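PDB 5XUN: acetyltransferase from Klebsiella pneumoniae, which acts as the GNAT-family toxin of a toxin-antitoxin pair, probably using acetyl-CoA to acetylate the glycine carried by glycyl-tRNA. Local coordinates for residues I84-L94 with V127-E135. The protein carries 1 engineered substitution. Numbering follows the deposited sequence.
Sequences IPYQNAPSVTL and VGIYGLFVE. With ACO (acetyl coenzyme *a), chain E.
Val92 and Thr93 pair in parallel with Leu132 and Phe133, joining strands 88-99 and 131-135, two neighbouring strands in the mixed sheet of the GNAT fold; helix 108-126 makes the beta-alpha-beta crossover between them. Three backbone hydrogen bonds zip the strands: Val92 N to Gly131 O, Phe133 N to Val92 O at 2.8 Å, and Leu94 N to Phe133 O. A fourth backbone bond, Tyr130 N to Pro90 O, arrives differently, with the donor 52° out of the carbonyl plane; Tyr130 lies in the loop just before strand 131-135. Past Leu94 and Val134 the strands separate, as the corresponding parallel strands splay apart in GNAT enzymes, where the gap receives acetyl-CoA. The acetyl methyl CH3 of the cofactor lies 3.1 Å from Glu135 O, and water 1 joins the sides by donating to Leu94 O and accepting from Glu135 N.

The two faces of the sheet differ in character. Toward helix 108-126 the packing is apolar: Val92 CG2 meets Ile129 CD1 at 3.5 Å, the side chains crossing at a slant, while Leu132 CD1 reaches over to Leu94 CB at 4.0 Å. The other face carries the hydroxyls of Thr93 and Ser91 beside Phe133. Thr93 and Phe133 run side by side, with Thr93 OG1 3.8 Å from Phe133 CD1, and Thr93 OG1, like Ser91 OG, is hydrogen-bonded to Ser68 OG of strand 59-71.

At the loop end the Tyr130 side chain extends with CG trans to the backbone N (chi1 -175°), presenting its ring to the loop before strand 88-99. There a CH-pi contact forms: Ile84 CD1 sits over the centre of one ring face, 4.0 Å from the Tyr130 centroid and 12° off the normal.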
loop_
_atom_site.group_PDB
_atom_site.type_symbol
_atom_site.label_atom_id
_atom_site.label_comp_id
_atom_site.label_asym_id
_atom_site.label_seq_id
_atom_site.Cartn_x
_atom_site.Cartn_y
_atom_site.Cartn_z
ATOM N N ILE B 84 -3.277 -12.575 12.036
ATOM C CA ILE B 84 -3.843 -12.111 10.771
ATOM C C ILE B 84 -5.213 -12.756 10.599
ATOM O O ILE B 84 -5.288 -13.918 10.180
ATOM C CB ILE B 84 -2.964 -12.494 9.569
ATOM C CG1 ILE B 84 -1.469 -12.259 9.828
ATOM C CG2 ILE B 84 -3.416 -11.717 8.339
ATOM C CD1 ILE B 84 -1.062 -10.857 10.035
ATOM N N PRO B 85 -6.317 -12.054 10.853
ATOM C CA PRO B 85 -7.631 -12.701 10.854
ATOM C C PRO B 85 -8.258 -12.851 9.477
ATOM O O PRO B 85 -9.455 -13.139 9.392
ATOM C CB PRO B 85 -8.474 -11.766 11.733
ATOM C CG PRO B 85 -7.724 -10.467 11.794
ATOM C CD PRO B 85 -6.425 -10.603 11.061
ATOM N N TYR B 86 -7.490 -12.663 8.409
ATOM C CA TYR B 86 -7.997 -12.699 7.049
ATOM C C TYR B 86 -7.084 -13.578 6.210
ATOM O O TYR B 86 -6.005 -13.985 6.647
ATOM C CB TYR B 86 -8.069 -11.298 6.427
ATOM C CG TYR B 86 -8.569 -10.207 7.349
ATOM C CD1 TYR B 86 -9.928 -9.997 7.538
ATOM C CD2 TYR B 86 -7.681 -9.376 8.010
ATOM C CE1 TYR B 86 -10.387 -8.993 8.371
ATOM C CE2 TYR B 86 -8.127 -8.371 8.847
ATOM C CZ TYR B 86 -9.481 -8.183 9.024
ATOM O OH TYR B 86 -9.926 -7.179 9.855
ATOM N N GLN B 87 -7.517 -13.839 4.975
ATOM C CA GLN B 87 -6.762 -14.733 4.104
ATOM C C GLN B 87 -5.405 -14.155 3.733
ATOM O O GLN B 87 -4.422 -14.897 3.611
ATOM C CB GLN B 87 -7.556 -15.011 2.829
ATOM C CG GLN B 87 -6.967 -16.120 1.974
ATOM C CD GLN B 87 -7.758 -16.352 0.703
ATOM O OE1 GLN B 87 -8.762 -17.061 0.703
ATOM N NE2 GLN B 87 -7.317 -15.733 -0.389
ATOM N N ASN B 88 -5.327 -12.839 3.562
ATOM C CA ASN B 88 -4.110 -12.181 3.115
ATOM C C ASN B 88 -3.643 -11.152 4.131
ATOM O O ASN B 88 -4.450 -10.485 4.787
ATOM C CB ASN B 88 -4.323 -11.496 1.760
ATOM C CG ASN B 88 -4.698 -12.474 0.673
ATOM O OD1 ASN B 88 -3.940 -13.388 0.353
ATOM N ND2 ASN B 88 -5.888 -12.304 0.117
ATOM N N ALA B 89 -2.412 -11.038 4.240
ATOM C CA ALA B 89 -1.792 -9.963 4.995
ATOM C C ALA B 89 -1.432 -8.818 4.053
ATOM O O ALA B 89 -0.905 -9.058 2.966
ATOM C CB ALA B 89 -0.530 -10.453 5.698
ATOM N N PRO B 90 -1.687 -7.571 4.449
ATOM C CA PRO B 90 -1.358 -6.446 3.572
ATOM C C PRO B 90 0.143 -6.234 3.534
ATOM O O PRO B 90 0.859 -6.535 4.495
ATOM C CB PRO B 90 -2.071 -5.260 4.232
ATOM C CG PRO B 90 -2.079 -5.616 5.711
ATOM C CD PRO B 90 -2.177 -7.133 5.769
ATOM N N SER B 91 0.621 -5.731 2.398
ATOM C CA SER B 91 2.056 -5.565 2.217
ATOM C C SER B 91 2.338 -4.493 1.173
ATOM O O SER B 91 1.432 -3.948 0.534
ATOM C CB SER B 91 2.710 -6.889 1.803
ATOM O OG SER B 91 2.095 -7.400 0.630
ATOM N N VAL B 92 3.626 -4.185 1.042
ATOM C CA VAL B 92 4.208 -3.488 -0.096
ATOM C C VAL B 92 5.209 -4.443 -0.733
ATOM O O VAL B 92 5.935 -5.150 -0.025
ATOM C CB VAL B 92 4.902 -2.175 0.320
ATOM C CG1 VAL B 92 5.665 -1.556 -0.853
ATOM C CG2 VAL B 92 3.888 -1.187 0.856
ATOM N N THR B 93 5.251 -4.475 -2.058
ATOM C CA THR B 93 6.164 -5.353 -2.779
ATOM C C THR B 93 7.314 -4.549 -3.367
ATOM O O THR B 93 7.093 -3.516 -4.002
ATOM C CB THR B 93 5.436 -6.112 -3.891
ATOM O OG1 THR B 93 4.564 -7.089 -3.306
ATOM C CG2 THR B 93 6.444 -6.818 -4.813
ATOM N N LEU B 94 8.538 -5.007 -3.117
ATOM C CA LEU B 94 9.710 -4.513 -3.837
ATOM C C LEU B 94 9.731 -5.262 -5.160
ATOM O O LEU B 94 10.164 -6.415 -5.226
ATOM C CB LEU B 94 10.982 -4.745 -3.030
ATOM C CG LEU B 94 12.327 -4.364 -3.638
ATOM C CD1 LEU B 94 12.359 -2.891 -3.952
ATOM C CD2 LEU B 94 13.460 -4.716 -2.681
ATOM N N VAL B 127 -1.438 3.661 6.013
ATOM C CA VAL B 127 -2.193 2.544 5.465
ATOM C C VAL B 127 -1.638 1.258 6.066
ATOM O O VAL B 127 -0.438 1.147 6.329
ATOM C CB VAL B 127 -2.110 2.535 3.915
ATOM C CG1 VAL B 127 -2.597 1.235 3.354
ATOM C CG2 VAL B 127 -2.927 3.702 3.315
ATOM N N GLY B 128 -2.517 0.288 6.303
ATOM C CA GLY B 128 -2.072 -0.961 6.889
ATOM C C GLY B 128 -1.112 -1.739 6.011
ATOM O O GLY B 128 -1.481 -2.193 4.920
ATOM N N ILE B 129 0.114 -1.932 6.493
ATOM C CA ILE B 129 1.166 -2.622 5.743
ATOM C C ILE B 129 1.921 -3.499 6.730
ATOM O O ILE B 129 2.675 -2.987 7.567
ATOM C CB ILE B 129 2.132 -1.650 5.052
ATOM C CG1 ILE B 129 1.424 -0.908 3.913
ATOM C CG2 ILE B 129 3.377 -2.388 4.522
ATOM C CD1 ILE B 129 2.137 0.324 3.522
ATOM N N TYR B 130 1.756 -4.813 6.607
ATOM C CA TYR B 130 2.330 -5.729 7.585
ATOM C C TYR B 130 3.816 -5.966 7.351
ATOM O O TYR B 130 4.519 -6.381 8.279
ATOM C CB TYR B 130 1.570 -7.059 7.558
ATOM C CG TYR B 130 2.008 -8.038 8.625
ATOM C CD1 TYR B 130 1.715 -7.808 9.969
ATOM C CD2 TYR B 130 2.704 -9.191 8.294
ATOM C CE1 TYR B 130 2.117 -8.696 10.952
ATOM C CE2 TYR B 130 3.110 -10.088 9.269
ATOM C CZ TYR B 130 2.815 -9.834 10.594
ATOM O OH TYR B 130 3.216 -10.719 11.560
ATOM N N GLY B 131 4.309 -5.693 6.149
ATOM C CA GLY B 131 5.735 -5.712 5.906
ATOM C C GLY B 131 6.029 -5.582 4.426
ATOM O O GLY B 131 5.141 -5.293 3.616
ATOM N N LEU B 132 7.297 -5.813 4.091
ATOM C CA LEU B 132 7.794 -5.668 2.730
ATOM C C LEU B 132 7.988 -7.049 2.122
ATOM O O LEU B 132 8.766 -7.856 2.640
ATOM C CB LEU B 132 9.101 -4.877 2.707
ATOM C CG LEU B 132 9.852 -4.741 1.376
ATOM C CD1 LEU B 132 9.147 -3.808 0.394
ATOM C CD2 LEU B 132 11.261 -4.248 1.649
ATOM N N PHE B 133 7.293 -7.306 1.019
ATOM C CA PHE B 133 7.327 -8.577 0.311
ATOM C C PHE B 133 8.282 -8.460 -0.871
ATOM O O PHE B 133 8.324 -7.427 -1.544
ATOM C CB PHE B 133 5.915 -8.939 -0.168
ATOM C CG PHE B 133 5.809 -10.272 -0.881
ATOM C CD1 PHE B 133 6.100 -10.382 -2.237
ATOM C CD2 PHE B 133 5.359 -11.398 -0.207
ATOM C CE1 PHE B 133 5.985 -11.597 -2.900
ATOM C CE2 PHE B 133 5.238 -12.623 -0.865
ATOM C CZ PHE B 133 5.555 -12.718 -2.212
ATOM N N VAL B 134 9.045 -9.519 -1.133
ATOM C CA VAL B 134 9.932 -9.511 -2.293
ATOM C C VAL B 134 10.069 -10.929 -2.825
ATOM O O VAL B 134 10.169 -11.893 -2.059
ATOM C CB VAL B 134 11.303 -8.882 -1.952
ATOM C CG1 VAL B 134 12.058 -9.716 -0.930
ATOM C CG2 VAL B 134 12.124 -8.677 -3.211
ATOM N N GLU B 135 10.044 -11.053 -4.150
ATOM C CA GLU B 135 10.335 -12.310 -4.823
ATOM C C GLU B 135 11.763 -12.238 -5.340
ATOM O O GLU B 135 12.058 -11.467 -6.256
ATOM C CB GLU B 135 9.354 -12.563 -5.962
ATOM C CG GLU B 135 9.783 -13.678 -6.891
ATOM C CD GLU B 135 8.614 -14.291 -7.626
ATOM O OE1 GLU B 135 8.598 -15.528 -7.784
ATOM O OE2 GLU B 135 7.690 -13.539 -8.005
HETATM N N1A ACO E . 28.428 -1.521 3.206
HETATM C C2A ACO E . 27.986 -2.757 2.891
HETATM N N3A ACO E . 28.625 -3.598 2.053
HETATM C C4A ACO E . 29.791 -3.233 1.457
HETATM C C5A ACO E . 30.334 -1.892 1.755
HETATM C C6A ACO E . 29.574 -1.026 2.686
HETATM N N6A ACO E . 30.023 0.215 2.998
HETATM N N7A ACO E . 31.474 -1.766 1.057
HETATM C C8A ACO E . 31.641 -2.919 0.372
HETATM N N9A ACO E . 30.660 -3.806 0.613
HETATM C C1B ACO E . 30.583 -5.153 -0.027
HETATM C C2B ACO E . 30.540 -6.323 0.948
HETATM O O2B ACO E . 31.830 -6.944 1.050
HETATM C C3B ACO E . 29.523 -7.280 0.351
HETATM O O3B ACO E . 30.194 -8.257 -0.443
HETATM P P3B ACO E . 29.673 -9.779 -0.562
HETATM O O7A ACO E . 30.213 -10.456 0.676
HETATM O O8A ACO E . 28.167 -9.660 -0.586
HETATM O O9A ACO E . 30.275 -10.262 -1.862
HETATM C C4B ACO E . 28.686 -6.427 -0.593
HETATM O O4B ACO E . 29.401 -5.213 -0.833
HETATM C C5B ACO E . 27.304 -6.073 -0.054
HETATM O O5B ACO E . 26.403 -5.995 -1.157
HETATM P P1A ACO E . 26.040 -4.593 -1.866
HETATM O O1A ACO E . 27.302 -3.959 -2.390
HETATM O O2A ACO E . 25.122 -3.789 -0.983
HETATM O O3A ACO E . 25.171 -5.144 -3.092
HETATM P P2A ACO E . 25.371 -4.628 -4.600
HETATM O O4A ACO E . 25.653 -3.149 -4.608
HETATM O O5A ACO E . 26.292 -5.575 -5.330
HETATM O O6A ACO E . 23.870 -4.871 -5.123
HETATM C CBP ACO E . 22.321 -6.294 -6.215
HETATM C CCP ACO E . 23.327 -6.188 -5.082
HETATM C CDP ACO E . 21.375 -5.103 -6.181
HETATM C CEP ACO E . 21.540 -7.593 -6.083
HETATM C CAP ACO E . 23.165 -6.312 -7.484
HETATM O OAP ACO E . 23.966 -7.500 -7.466
HETATM C C9P ACO E . 22.334 -6.312 -8.732
HETATM O O9P ACO E . 21.917 -5.270 -9.219
HETATM N N8P ACO E . 22.116 -7.509 -9.257
HETATM C C7P ACO E . 21.624 -7.683 -10.605
HETATM C C6P ACO E . 20.116 -7.491 -10.683
HETATM C C5P ACO E . 19.478 -8.215 -9.526
HETATM O O5P ACO E . 19.557 -9.431 -9.432
HETATM N N4P ACO E . 18.849 -7.443 -8.642
HETATM C C3P ACO E . 18.280 -7.982 -7.424
HETATM C C2P ACO E . 16.974 -8.721 -7.668
HETATM S S1P ACO E . 15.650 -7.707 -7.099
HETATM C C ACO E . 14.543 -8.918 -6.896
HETATM O O ACO E . 14.959 -10.060 -6.899
HETATM C CH3 ACO E . 13.094 -8.559 -6.724
HETATM O O HOH W 1 9.423 -8.792 -6.072
#